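Local coordinates for protein sulfide-quinone reductase (Aquifex aeolicus, PDB 3HYW) that catalyses the FAD-dependent oxidation of hydrogen sulfide with a quinone as electron acceptor, building up polysulfur that is released typically as cyclooctasulfur, at residues I103-K108 with G293-I298; G256-A261 with A271-I276; G264-N269 with N283-N288; K108-A113 with M251-G256. All coordinates share one frame; numbering follows the deposited sequence.

Interaction 1: residues I103-K108 with G293-I298; sequences IATGPK and GVVTAI. With FAD (flavin-adenine dinucleotide), chain G; SO4 (sulfate ion), chain N.
No direct hydrogen bond joins Gly-106 to Val-294 and Val-295, although the CA atoms of Gly-106 and Val-294 come within 4.9 Å; a water and the FAD pyrophosphate do the joining. The water accepts from Gly-106 N at 2.8 Å and from Val-295 N, and donates to FAD O2P. Val-294 N reaches the same phosphate oxygen directly at 2.9 Å and nearly straight (168°). Both glycines are fitted to this place: a CB on Gly-106 would run into FAD O3P, and one on Gly-293 into O2P. Val-295 is the main apolar link. Its CG1 lies between the backbone N and the carbonyl carbon (chi1 78°) and rests 3.5 Å from Ile-103 O, while CG2 meets Thr-105 OG1 at 3.3 Å. On the cofactor side, Thr-105 sets its CG2 3.7 Å from C5A of the FAD adenine. A glycine in place of Thr-105 would probably open a gap between the adenine and Val-295, leaving each without this packing. Farther along, Pro-107 CB packs on Val-294 CG1 at 3.7 Å. The type I turn from Gly-293 to Thr-296 is closed by Thr-296 N and reinforced by Thr-296 OG1, both bonding to Gly-293 O. Two loops following parallel strands of the Rossmann-type FAD domain thus hold the dinucleotide through backbone amides and apolar branches, so the diphosphate charge is met by N-H groups and water instead of basic side chains.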
# COMPACT_ATOMS: atom_id res chain seq x y z
N ILE A 103 -10.82 -11.19 -40.68
CA ILE A 103 -9.59 -11.83 -40.20
C ILE A 103 -9.64 -11.97 -38.69
O ILE A 103 -9.71 -10.97 -37.97
CB ILE A 103 -8.32 -11.08 -40.66
CG1 ILE A 103 -8.35 -10.85 -42.17
CG2 ILE A 103 -7.05 -11.85 -40.22
CD1 ILE A 103 -7.31 -9.88 -42.70
N ALA A 104 -9.62 -13.22 -38.22
CA ALA A 104 -9.75 -13.52 -36.79
C ALA A 104 -8.87 -14.72 -36.38
O ALA A 104 -9.34 -15.65 -35.70
CB ALA A 104 -11.22 -13.77 -36.44
N THR A 105 -7.61 -14.66 -36.77
CA THR A 105 -6.67 -15.77 -36.60
C THR A 105 -6.04 -15.89 -35.20
O THR A 105 -5.28 -16.83 -34.95
CB THR A 105 -5.53 -15.69 -37.65
OG1 THR A 105 -4.98 -14.38 -37.65
CG2 THR A 105 -6.05 -16.00 -39.04
N GLY A 106 -6.35 -14.96 -34.31
CA GLY A 106 -5.82 -15.02 -32.94
C GLY A 106 -4.35 -14.65 -32.87
O GLY A 106 -3.80 -14.11 -33.83
N PRO A 107 -3.70 -14.93 -31.72
CA PRO A 107 -2.26 -14.64 -31.57
C PRO A 107 -1.34 -15.62 -32.30
O PRO A 107 -1.56 -16.83 -32.25
CB PRO A 107 -2.02 -14.75 -30.06
CG PRO A 107 -3.11 -15.61 -29.54
CD PRO A 107 -4.29 -15.50 -30.49
N LYS A 108 -0.33 -15.09 -32.97
CA LYS A 108 0.81 -15.92 -33.35
C LYS A 108 1.87 -15.77 -32.26
O LYS A 108 2.29 -14.66 -31.94
CB LYS A 108 1.35 -15.56 -34.73
CG LYS A 108 2.57 -16.37 -35.13
CD LYS A 108 2.54 -16.72 -36.59
CE LYS A 108 3.82 -17.42 -37.00
NZ LYS A 108 4.05 -17.30 -38.47
N GLY A 293 -10.56 -9.60 -32.90
CA GLY A 293 -9.78 -10.39 -31.95
C GLY A 293 -8.36 -9.92 -31.70
O GLY A 293 -8.02 -8.76 -31.93
N VAL A 294 -7.54 -10.85 -31.22
CA VAL A 294 -6.16 -10.58 -30.82
C VAL A 294 -5.30 -10.16 -32.01
O VAL A 294 -4.32 -9.42 -31.86
CB VAL A 294 -5.53 -11.83 -30.14
CG1 VAL A 294 -4.05 -11.63 -29.86
CG2 VAL A 294 -6.27 -12.16 -28.84
N VAL A 295 -5.67 -10.62 -33.20
CA VAL A 295 -4.92 -10.33 -34.41
C VAL A 295 -4.99 -8.86 -34.83
O VAL A 295 -4.24 -8.43 -35.70
CB VAL A 295 -5.37 -11.25 -35.58
CG1 VAL A 295 -6.69 -10.77 -36.20
CG2 VAL A 295 -4.27 -11.33 -36.64
N THR A 296 -5.88 -8.09 -34.21
CA THR A 296 -6.04 -6.66 -34.54
C THR A 296 -4.92 -5.79 -33.94
O THR A 296 -4.54 -5.97 -32.79
CB THR A 296 -7.42 -6.09 -34.14
OG1 THR A 296 -7.64 -6.24 -32.73
CG2 THR A 296 -8.53 -6.80 -34.91
N ALA A 297 -4.40 -4.86 -34.74
CA ALA A 297 -3.36 -3.96 -34.26
C ALA A 297 -3.98 -2.81 -33.45
O ALA A 297 -4.59 -1.89 -34.01
CB ALA A 297 -2.55 -3.42 -35.43
N ILE A 298 -3.83 -2.88 -32.14
CA ILE A 298 -4.31 -1.83 -31.25
C ILE A 298 -3.09 -1.27 -30.53
O ILE A 298 -2.33 -2.04 -29.94
CB ILE A 298 -5.35 -2.35 -30.22
CG1 ILE A 298 -6.57 -2.96 -30.92
CG2 ILE A 298 -5.83 -1.22 -29.29
CD1 ILE A 298 -7.57 -3.58 -29.96
PA FAD G . -8.52 -17.57 -30.89
O1A FAD G . -9.75 -17.77 -30.05
O2A FAD G . -7.21 -18.12 -30.41
O5B FAD G . -8.86 -18.18 -32.33
C5B FAD G . -8.03 -18.07 -33.47
C4B FAD G . -8.46 -19.15 -34.44
O4B FAD G . -7.85 -18.94 -35.71
C3B FAD G . -8.02 -20.52 -33.98
O3B FAD G . -9.07 -21.46 -34.23
C2B FAD G . -6.81 -20.83 -34.85
O2B FAD G . -6.62 -22.23 -35.03
C1B FAD G . -7.20 -20.14 -36.15
N9A FAD G . -6.06 -19.79 -37.04
C8A FAD G . -4.85 -19.31 -36.69
N7A FAD G . -4.12 -19.10 -37.81
C5A FAD G . -4.88 -19.46 -38.87
C6A FAD G . -4.68 -19.48 -40.25
N6A FAD G . -3.50 -19.07 -40.77
N1A FAD G . -5.68 -19.91 -41.07
C2A FAD G . -6.85 -20.32 -40.56
N3A FAD G . -7.07 -20.32 -39.24
C4A FAD G . -6.11 -19.89 -38.38
N1 FAD G . -9.96 -13.52 -22.19
C2 FAD G . -10.92 -13.30 -21.26
O2 FAD G . -11.77 -12.41 -21.44
N3 FAD G . -10.98 -14.03 -20.12
C4 FAD G . -10.08 -15.01 -19.89
O4 FAD G . -10.12 -15.75 -18.75
C4X FAD G . -9.09 -15.25 -20.83
N5 FAD G . -8.18 -16.23 -20.60
C5X FAD G . -7.21 -16.49 -21.50
C6 FAD G . -6.29 -17.51 -21.24
C7 FAD G . -5.27 -17.79 -22.15
C7M FAD G . -4.29 -18.91 -21.82
C8 FAD G . -5.18 -17.04 -23.32
C8M FAD G . -4.09 -17.29 -24.35
C9 FAD G . -6.10 -16.02 -23.57
C9A FAD G . -7.13 -15.73 -22.67
N10 FAD G . -8.05 -14.75 -22.91
C10 FAD G . -9.02 -14.49 -22.00
C1' FAD G . -7.92 -13.90 -24.12
C2' FAD G . -8.84 -14.10 -25.31
O2' FAD G . -10.21 -14.15 -24.88
C3' FAD G . -8.41 -15.36 -26.07
O3' FAD G . -7.03 -15.21 -26.49
C4' FAD G . -9.30 -15.60 -27.28
O4' FAD G . -9.12 -16.97 -27.69
C5' FAD G . -8.95 -14.66 -28.43
O5' FAD G . -9.86 -14.85 -29.51
P FAD G . -9.38 -14.82 -31.05
O1P FAD G . -10.59 -15.12 -31.90
O2P FAD G . -8.58 -13.56 -31.32
O3P FAD G . -8.30 -16.01 -31.17
S SO4 N . 0.15 -18.47 -40.49
O1 SO4 N . 0.84 -19.69 -40.89
O2 SO4 N . 1.13 -17.62 -39.82
O3 SO4 N . -0.41 -17.79 -41.65
O4 SO4 N . -0.92 -18.82 -39.56
O HOH W 1 -7.97 -12.69 -33.77

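Interaction 2: residues G256-A261 with A271-I276; sequences GPEVVA and ANKMVI. With SO4 (sulfate ion), chain N.
The salt bridge between Lys-273 NZ and Glu-258 OE2, at 2.8 Å, is the charged link of this contact, with the ammonium on the syn lone pair of the carboxylate oxygen. Comparably short is the backbone bond from Gly-256 N to Asn-272 O, 2.7 Å and almost linear at 176°. The lysine chain is extended beyond CG and carries its amine past Ala-261, whose CB lies 4.1 Å from Lys-273 CD; Glu-258 bends at chi2 (-60°) to bring its carboxylate round to it. Asn-272 OD1 accepts from Met-274 N, an Asx turn that shapes the chain where it meets Gly-256. There the backbones are so close that a CB on Gly-256 would clash with Lys-273 O, and Gly-256 CA-H points at this oxygen, 3.2 Å from CA to O. Val-260 CG1 covers the same carbonyl, while its other branch, CG2, touches Val-275 CG2 at 3.8 Å, crossing at about a right angle. Pro-257 is the N-cap residue of helix 258-261, and the amides of Glu-258 and Val-259 hold a sulfate there, probably from the crystallisation liquor, with Glu-258 N 2.9 Å from sulfate O2. Lys-273 O is buried without a conventional hydrogen-bond partner, so the CA-H contact is probably a partial compensation, while the partly exposed ion pair ties the short helix to the following loop and the helix start offers N-H groups suited to an anion.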
# COMPACT_ATOMS: atom_id res chain seq x y z
N GLY A 256 1.23 -11.01 -35.60
CA GLY A 256 0.25 -11.45 -36.57
C GLY A 256 0.81 -12.58 -37.42
O GLY A 256 2.01 -12.84 -37.41
N PRO A 257 -0.08 -13.25 -38.18
CA PRO A 257 0.30 -14.41 -38.96
C PRO A 257 0.81 -14.03 -40.35
O PRO A 257 0.70 -12.87 -40.77
CB PRO A 257 -1.01 -15.17 -39.07
CG PRO A 257 -2.04 -14.09 -39.16
CD PRO A 257 -1.51 -12.93 -38.33
N GLU A 258 1.34 -15.02 -41.06
CA GLU A 258 1.84 -14.82 -42.41
C GLU A 258 0.72 -14.56 -43.41
O GLU A 258 0.93 -13.85 -44.39
CB GLU A 258 2.69 -16.01 -42.84
CG GLU A 258 3.98 -16.13 -42.04
CD GLU A 258 4.86 -14.90 -42.17
OE1 GLU A 258 5.38 -14.67 -43.28
OE2 GLU A 258 5.03 -14.16 -41.17
N VAL A 259 -0.46 -15.11 -43.15
CA VAL A 259 -1.63 -14.85 -44.01
C VAL A 259 -1.97 -13.35 -44.05
O VAL A 259 -2.33 -12.82 -45.10
CB VAL A 259 -2.86 -15.72 -43.62
CG1 VAL A 259 -3.35 -15.42 -42.22
CG2 VAL A 259 -3.99 -15.55 -44.63
N VAL A 260 -1.84 -12.68 -42.90
CA VAL A 260 -2.05 -11.24 -42.85
C VAL A 260 -0.92 -10.50 -43.58
O VAL A 260 -1.18 -9.64 -44.42
CB VAL A 260 -2.23 -10.73 -41.40
CG1 VAL A 260 -2.27 -9.21 -41.36
CG2 VAL A 260 -3.53 -11.26 -40.82
N ALA A 261 0.33 -10.87 -43.27
CA ALA A 261 1.51 -10.33 -43.96
C ALA A 261 1.41 -10.42 -45.49
O ALA A 261 1.91 -9.56 -46.20
CB ALA A 261 2.78 -11.01 -43.46
N ALA A 271 5.24 -3.37 -37.93
CA ALA A 271 5.90 -3.71 -36.67
C ALA A 271 5.57 -5.09 -36.12
O ALA A 271 6.42 -5.71 -35.47
CB ALA A 271 5.62 -2.63 -35.62
N ASN A 272 4.35 -5.58 -36.36
CA ASN A 272 3.88 -6.81 -35.71
C ASN A 272 3.07 -7.78 -36.57
O ASN A 272 2.71 -8.86 -36.11
CB ASN A 272 3.09 -6.46 -34.44
CG ASN A 272 2.02 -5.41 -34.69
OD1 ASN A 272 1.28 -5.48 -35.66
ND2 ASN A 272 1.94 -4.43 -33.80
N LYS A 273 2.78 -7.39 -37.81
CA LYS A 273 2.00 -8.22 -38.76
C LYS A 273 0.53 -8.39 -38.34
O LYS A 273 -0.18 -9.26 -38.86
CB LYS A 273 2.67 -9.58 -39.02
CG LYS A 273 3.96 -9.50 -39.83
CD LYS A 273 4.68 -10.85 -39.87
CE LYS A 273 5.93 -10.79 -40.74
NZ LYS A 273 6.74 -12.03 -40.64
N MET A 274 0.07 -7.55 -37.42
CA MET A 274 -1.32 -7.57 -37.02
C MET A 274 -2.15 -6.73 -37.98
O MET A 274 -1.60 -5.92 -38.73
CB MET A 274 -1.48 -7.11 -35.57
CG MET A 274 -1.01 -8.15 -34.58
SD MET A 274 -1.34 -7.72 -32.87
CE MET A 274 -0.06 -6.58 -32.50
N VAL A 275 -3.47 -6.93 -37.95
CA VAL A 275 -4.37 -6.27 -38.89
C VAL A 275 -4.56 -4.78 -38.59
O VAL A 275 -5.00 -4.40 -37.51
CB VAL A 275 -5.76 -6.96 -38.96
CG1 VAL A 275 -6.62 -6.32 -40.05
CG2 VAL A 275 -5.61 -8.47 -39.20
N ILE A 276 -4.25 -3.94 -39.58
CA ILE A 276 -4.50 -2.51 -39.47
C ILE A 276 -6.00 -2.28 -39.54
O ILE A 276 -6.66 -2.63 -40.53
CB ILE A 276 -3.76 -1.70 -40.56
CG1 ILE A 276 -2.25 -1.98 -40.50
CG2 ILE A 276 -4.04 -0.18 -40.39
CD1 ILE A 276 -1.45 -1.45 -41.72
S SO4 N . 0.15 -18.47 -40.49
O1 SO4 N . 0.84 -19.69 -40.89
O2 SO4 N . 1.13 -17.62 -39.82
O3 SO4 N . -0.41 -17.79 -41.65
O4 SO4 N . -0.92 -18.82 -39.56

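Interaction 3: residues G264-N269 with N283-N288; sequences GDKVAN and NPTYKN
Val-267 CG2 approaches the Tyr-286 ring obliquely, 3.7 Å from Tyr-286 CD1, the side chains crossing at about a right angle. The valine is turned for this, CG2 being anti to its carbonyl carbon while CG1 is anti to the backbone N (chi1 178°). Over one face of the ring lies Thr-285 CG2, 4.0 Å above the plane and offset toward the rim. The ring's hydroxyl leads elsewhere and hydrogen-bonds to Asp-84. Lys-266 lays its CB 3.6 Å from Thr-285 OG1, then bends so that NZ makes a salt bridge with Asp-265 OD1. A water donates to Lys-266 O at 2.6 Å and lies 2.5 Å from Thr-285 OG1, spanning the segments. The Asn-283 side chain lies beside Lys-266 and Val-267, its CG 3.6 Å from Lys-266 O. An alanine at Asn-283 would probably open a gap beside Val-267 and leave the Lys-266 carbonyl without this amide next to it. Val-267 N and Ala-268 N both bond to Gly-264 O, which curls the chain after the preceding helix. The arrangement is loop packing at the edge of the nucleotide-binding domain, joining early and late parts of the connection between helix 258-261 and strand 289-291, an edge strand of the parallel sheet.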
# COMPACT_ATOMS: atom_id res chain seq x y z
N GLY A 264 -0.06 -7.42 -47.71
CA GLY A 264 0.73 -6.21 -47.94
C GLY A 264 0.63 -5.22 -46.80
O GLY A 264 -0.15 -5.42 -45.85
N ASP A 265 1.39 -4.13 -46.90
CA ASP A 265 1.58 -3.20 -45.78
C ASP A 265 0.42 -2.23 -45.51
O ASP A 265 0.49 -1.46 -44.55
CB ASP A 265 2.93 -2.44 -45.90
CG ASP A 265 3.03 -1.61 -47.17
OD1 ASP A 265 2.00 -1.22 -47.76
OD2 ASP A 265 4.18 -1.31 -47.58
N LYS A 266 -0.62 -2.27 -46.34
CA LYS A 266 -1.87 -1.55 -46.07
C LYS A 266 -2.79 -2.37 -45.16
O LYS A 266 -3.72 -1.82 -44.56
CB LYS A 266 -2.61 -1.19 -47.36
CG LYS A 266 -1.80 -0.41 -48.41
CD LYS A 266 -1.32 0.94 -47.90
CE LYS A 266 -0.52 1.68 -48.96
NZ LYS A 266 0.78 1.00 -49.28
N VAL A 267 -2.53 -3.67 -45.07
CA VAL A 267 -3.33 -4.58 -44.24
C VAL A 267 -2.54 -5.09 -43.04
O VAL A 267 -3.06 -5.14 -41.92
CB VAL A 267 -3.87 -5.77 -45.08
CG1 VAL A 267 -4.67 -6.75 -44.20
CG2 VAL A 267 -4.74 -5.28 -46.24
N ALA A 268 -1.29 -5.47 -43.27
CA ALA A 268 -0.41 -5.95 -42.20
C ALA A 268 0.42 -4.82 -41.61
O ALA A 268 1.19 -4.18 -42.32
CB ALA A 268 0.51 -7.06 -42.72
N ASN A 269 0.23 -4.56 -40.32
CA ASN A 269 1.05 -3.60 -39.57
C ASN A 269 2.53 -4.00 -39.67
O ASN A 269 2.88 -5.12 -39.33
CB ASN A 269 0.59 -3.55 -38.10
CG ASN A 269 1.43 -2.62 -37.23
OD1 ASN A 269 2.66 -2.75 -37.16
ND2 ASN A 269 0.77 -1.69 -36.55
N ASN A 283 -10.41 -2.28 -42.11
CA ASN A 283 -9.16 -1.81 -42.70
C ASN A 283 -9.39 -0.49 -43.42
O ASN A 283 -10.37 -0.36 -44.15
CB ASN A 283 -8.60 -2.85 -43.68
CG ASN A 283 -7.22 -2.47 -44.18
OD1 ASN A 283 -6.24 -2.46 -43.42
ND2 ASN A 283 -7.13 -2.17 -45.45
N PRO A 284 -8.52 0.52 -43.19
CA PRO A 284 -8.65 1.83 -43.81
C PRO A 284 -8.57 1.85 -45.34
O PRO A 284 -9.17 2.71 -45.97
CB PRO A 284 -7.47 2.62 -43.22
CG PRO A 284 -7.18 1.93 -41.93
CD PRO A 284 -7.38 0.48 -42.25
N THR A 285 -7.81 0.91 -45.92
CA THR A 285 -7.56 0.91 -47.37
C THR A 285 -8.56 0.02 -48.10
O THR A 285 -9.16 0.43 -49.10
CB THR A 285 -6.11 0.46 -47.69
OG1 THR A 285 -5.18 1.31 -47.00
CG2 THR A 285 -5.82 0.54 -49.19
N TYR A 286 -8.72 -1.21 -47.62
CA TYR A 286 -9.68 -2.15 -48.19
C TYR A 286 -10.88 -2.23 -47.27
O TYR A 286 -10.86 -2.90 -46.23
CB TYR A 286 -9.03 -3.52 -48.42
CG TYR A 286 -7.84 -3.49 -49.35
CD1 TYR A 286 -6.53 -3.46 -48.85
CD2 TYR A 286 -8.01 -3.50 -50.74
CE1 TYR A 286 -5.43 -3.43 -49.71
CE2 TYR A 286 -6.92 -3.47 -51.60
CZ TYR A 286 -5.63 -3.43 -51.08
OH TYR A 286 -4.54 -3.40 -51.93
N LYS A 287 -11.94 -1.52 -47.65
CA LYS A 287 -13.09 -1.29 -46.79
C LYS A 287 -13.95 -2.54 -46.55
O LYS A 287 -14.79 -2.55 -45.66
CB LYS A 287 -13.95 -0.14 -47.35
CG LYS A 287 -13.21 1.21 -47.34
CD LYS A 287 -14.18 2.39 -47.41
CE LYS A 287 -13.50 3.70 -47.04
NZ LYS A 287 -12.82 3.65 -45.71
N ASN A 288 -13.70 -3.59 -47.34
CA ASN A 288 -14.39 -4.87 -47.18
C ASN A 288 -13.59 -5.89 -46.35
O ASN A 288 -13.99 -7.05 -46.24
CB ASN A 288 -14.80 -5.44 -48.55
CG ASN A 288 -13.61 -5.86 -49.41
OD1 ASN A 288 -12.53 -5.28 -49.32
ND2 ASN A 288 -13.81 -6.86 -50.26
O HOH W 2 -4.72 0.61 -44.62

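Interaction 4: residues K108-A113 with M251-G256; sequences KLVFGA and MPSFQG. With SO4 (sulfate ion), chain N.
Lys-108 opens an antiparallel ladder with strand 253-255, making strand 108-110 the edge of a mixed five-strand sheet. Its CB lies 3.2 Å from Gln-255 O; CG, anti to the backbone N (chi1 178°), runs beside Gln-255 CG at 3.8 Å. CD and CE then pass close to sulfate O2, CE also nearing Gln-255 NE2. NZ ends in two bonds, to sulfate O2 and to a water that donates to Gly-256 O, so the lysine tip is tied to both the ion and the residue that follows the partner strand. The ladder itself is evidenced by Gln-255 N bonding in the carbonyl plane to Lys-108 O at 2.8 Å, with Lys-108 N returning to Gln-255 O, and by the matching pair Val-110 and Ser-253. Leu-109 and Phe-254 form the non-hydrogen-bonded pair between them. The N-to-C directions of the short strand segments lie at 133°, well away from exact antiparallel, with the axes 4.6 Å apart at closest, consistent with a twisted edge pairing.

On the face holding Val-110 and Gln-255, Val-110 CG2 packs against Gln-255 CG. The other face carries Leu-109, whose CD2 reaches Phe-254 CE1 at 3.7 Å and also Pro-252 CG, the side chains lying alongside. Phe-254 and Met-251 touch the bound hydrogen sulfide, so strand 247-255 connects this apolar cluster to the sulfide site. Just past the bridges, Phe-111 is the centre of an inverse gamma turn, and Pro-252 CB sits over its ring face as a CH-pi contact, 4.1 Å from the centroid and 20° off the normal.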
# COMPACT_ATOMS: atom_id res chain seq x y z
N LYS A 108 -0.33 -15.09 -32.97
CA LYS A 108 0.81 -15.92 -33.35
C LYS A 108 1.87 -15.77 -32.26
O LYS A 108 2.29 -14.66 -31.94
CB LYS A 108 1.35 -15.56 -34.73
CG LYS A 108 2.57 -16.37 -35.13
CD LYS A 108 2.54 -16.72 -36.59
CE LYS A 108 3.82 -17.42 -37.00
NZ LYS A 108 4.05 -17.30 -38.47
N LEU A 109 2.30 -16.89 -31.70
CA LEU A 109 3.12 -16.88 -30.50
C LEU A 109 4.59 -16.66 -30.83
O LEU A 109 5.13 -17.30 -31.73
CB LEU A 109 2.94 -18.17 -29.72
CG LEU A 109 1.48 -18.55 -29.42
CD1 LEU A 109 1.42 -19.87 -28.68
CD2 LEU A 109 0.78 -17.46 -28.64
N VAL A 110 5.22 -15.75 -30.09
CA VAL A 110 6.66 -15.51 -30.19
C VAL A 110 7.31 -15.79 -28.84
O VAL A 110 7.08 -15.07 -27.86
CB VAL A 110 6.99 -14.07 -30.63
CG1 VAL A 110 8.51 -13.83 -30.72
CG2 VAL A 110 6.31 -13.74 -31.96
N PHE A 111 8.10 -16.86 -28.79
CA PHE A 111 8.84 -17.23 -27.58
C PHE A 111 10.19 -16.52 -27.59
O PHE A 111 11.23 -17.12 -27.85
CB PHE A 111 8.99 -18.75 -27.51
CG PHE A 111 7.67 -19.47 -27.40
CD1 PHE A 111 7.07 -19.66 -26.15
CD2 PHE A 111 7.00 -19.92 -28.54
CE1 PHE A 111 5.84 -20.30 -26.05
CE2 PHE A 111 5.77 -20.57 -28.44
CZ PHE A 111 5.19 -20.76 -27.20
N GLY A 112 10.14 -15.22 -27.28
CA GLY A 112 11.26 -14.31 -27.47
C GLY A 112 12.49 -14.49 -26.61
O GLY A 112 13.59 -14.16 -27.04
N ALA A 113 12.32 -15.00 -25.39
CA ALA A 113 13.46 -15.27 -24.52
C ALA A 113 14.24 -16.48 -25.03
O ALA A 113 13.66 -17.42 -25.59
CB ALA A 113 13.00 -15.50 -23.07
N MET A 251 4.54 -16.52 -20.48
CA MET A 251 3.73 -16.05 -21.59
C MET A 251 4.65 -15.64 -22.73
O MET A 251 5.69 -15.01 -22.49
CB MET A 251 2.88 -14.85 -21.18
CG MET A 251 1.96 -15.09 -19.99
SD MET A 251 0.79 -16.45 -20.23
CE MET A 251 -0.15 -15.86 -21.65
N PRO A 252 4.30 -16.03 -23.97
CA PRO A 252 4.96 -15.49 -25.14
C PRO A 252 4.34 -14.15 -25.53
O PRO A 252 3.25 -13.81 -25.07
CB PRO A 252 4.69 -16.55 -26.21
CG PRO A 252 3.40 -17.17 -25.82
CD PRO A 252 3.26 -17.03 -24.32
N SER A 253 5.06 -13.38 -26.35
CA SER A 253 4.49 -12.17 -26.94
C SER A 253 3.72 -12.58 -28.21
O SER A 253 3.85 -13.71 -28.68
CB SER A 253 5.58 -11.16 -27.26
OG SER A 253 6.46 -11.66 -28.24
N PHE A 254 2.91 -11.67 -28.74
CA PHE A 254 2.09 -12.00 -29.90
C PHE A 254 2.54 -11.23 -31.13
O PHE A 254 2.95 -10.08 -31.03
CB PHE A 254 0.61 -11.70 -29.66
CG PHE A 254 -0.00 -12.42 -28.49
CD1 PHE A 254 0.50 -13.64 -28.03
CD2 PHE A 254 -1.13 -11.89 -27.87
CE1 PHE A 254 -0.09 -14.30 -26.95
CE2 PHE A 254 -1.75 -12.55 -26.79
CZ PHE A 254 -1.23 -13.75 -26.33
N GLN A 255 2.46 -11.88 -32.29
CA GLN A 255 2.55 -11.17 -33.57
C GLN A 255 1.37 -11.62 -34.43
O GLN A 255 0.60 -12.48 -34.03
CB GLN A 255 3.90 -11.44 -34.27
CG GLN A 255 4.12 -12.87 -34.78
CD GLN A 255 5.41 -13.04 -35.59
OE1 GLN A 255 5.89 -12.09 -36.22
NE2 GLN A 255 5.96 -14.25 -35.59
N GLY A 256 1.23 -11.01 -35.60
CA GLY A 256 0.25 -11.45 -36.57
C GLY A 256 0.81 -12.58 -37.42
O GLY A 256 2.01 -12.84 -37.41
S SO4 N . 0.15 -18.47 -40.49
O1 SO4 N . 0.84 -19.69 -40.89
O2 SO4 N . 1.13 -17.62 -39.82
O3 SO4 N . -0.41 -17.79 -41.65
O4 SO4 N . -0.92 -18.82 -39.56
O HOH W 3 4.05 -14.47 -38.75

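Overall arrangement
Interaction 1 is the buried one, where cofactor phosphate, backbone amides and water meet; interactions 2, 3 and 4 are partly buried, with interaction 3 the farthest from the chain centre. Interactions 1 and 4 share Lys-108, and Phe-254 packs on both Pro-107 and Val-294, joining the FAD loops to strand 247-255 of the sulfide pocket. Interactions 2 and 4 share Gly-256, where strand 247-255 passes into helix 258-261, and the same sulfate touches interactions 1, 2 and 4. Val-275 bonds by its backbone to Val-295 and Ala-297, and Ile-276 to Val-267, so interaction 2 bridges interactions 1 and 3. Strand pairing dominates in interaction 4, whereas interaction 3 relies on side-chain packing and a water.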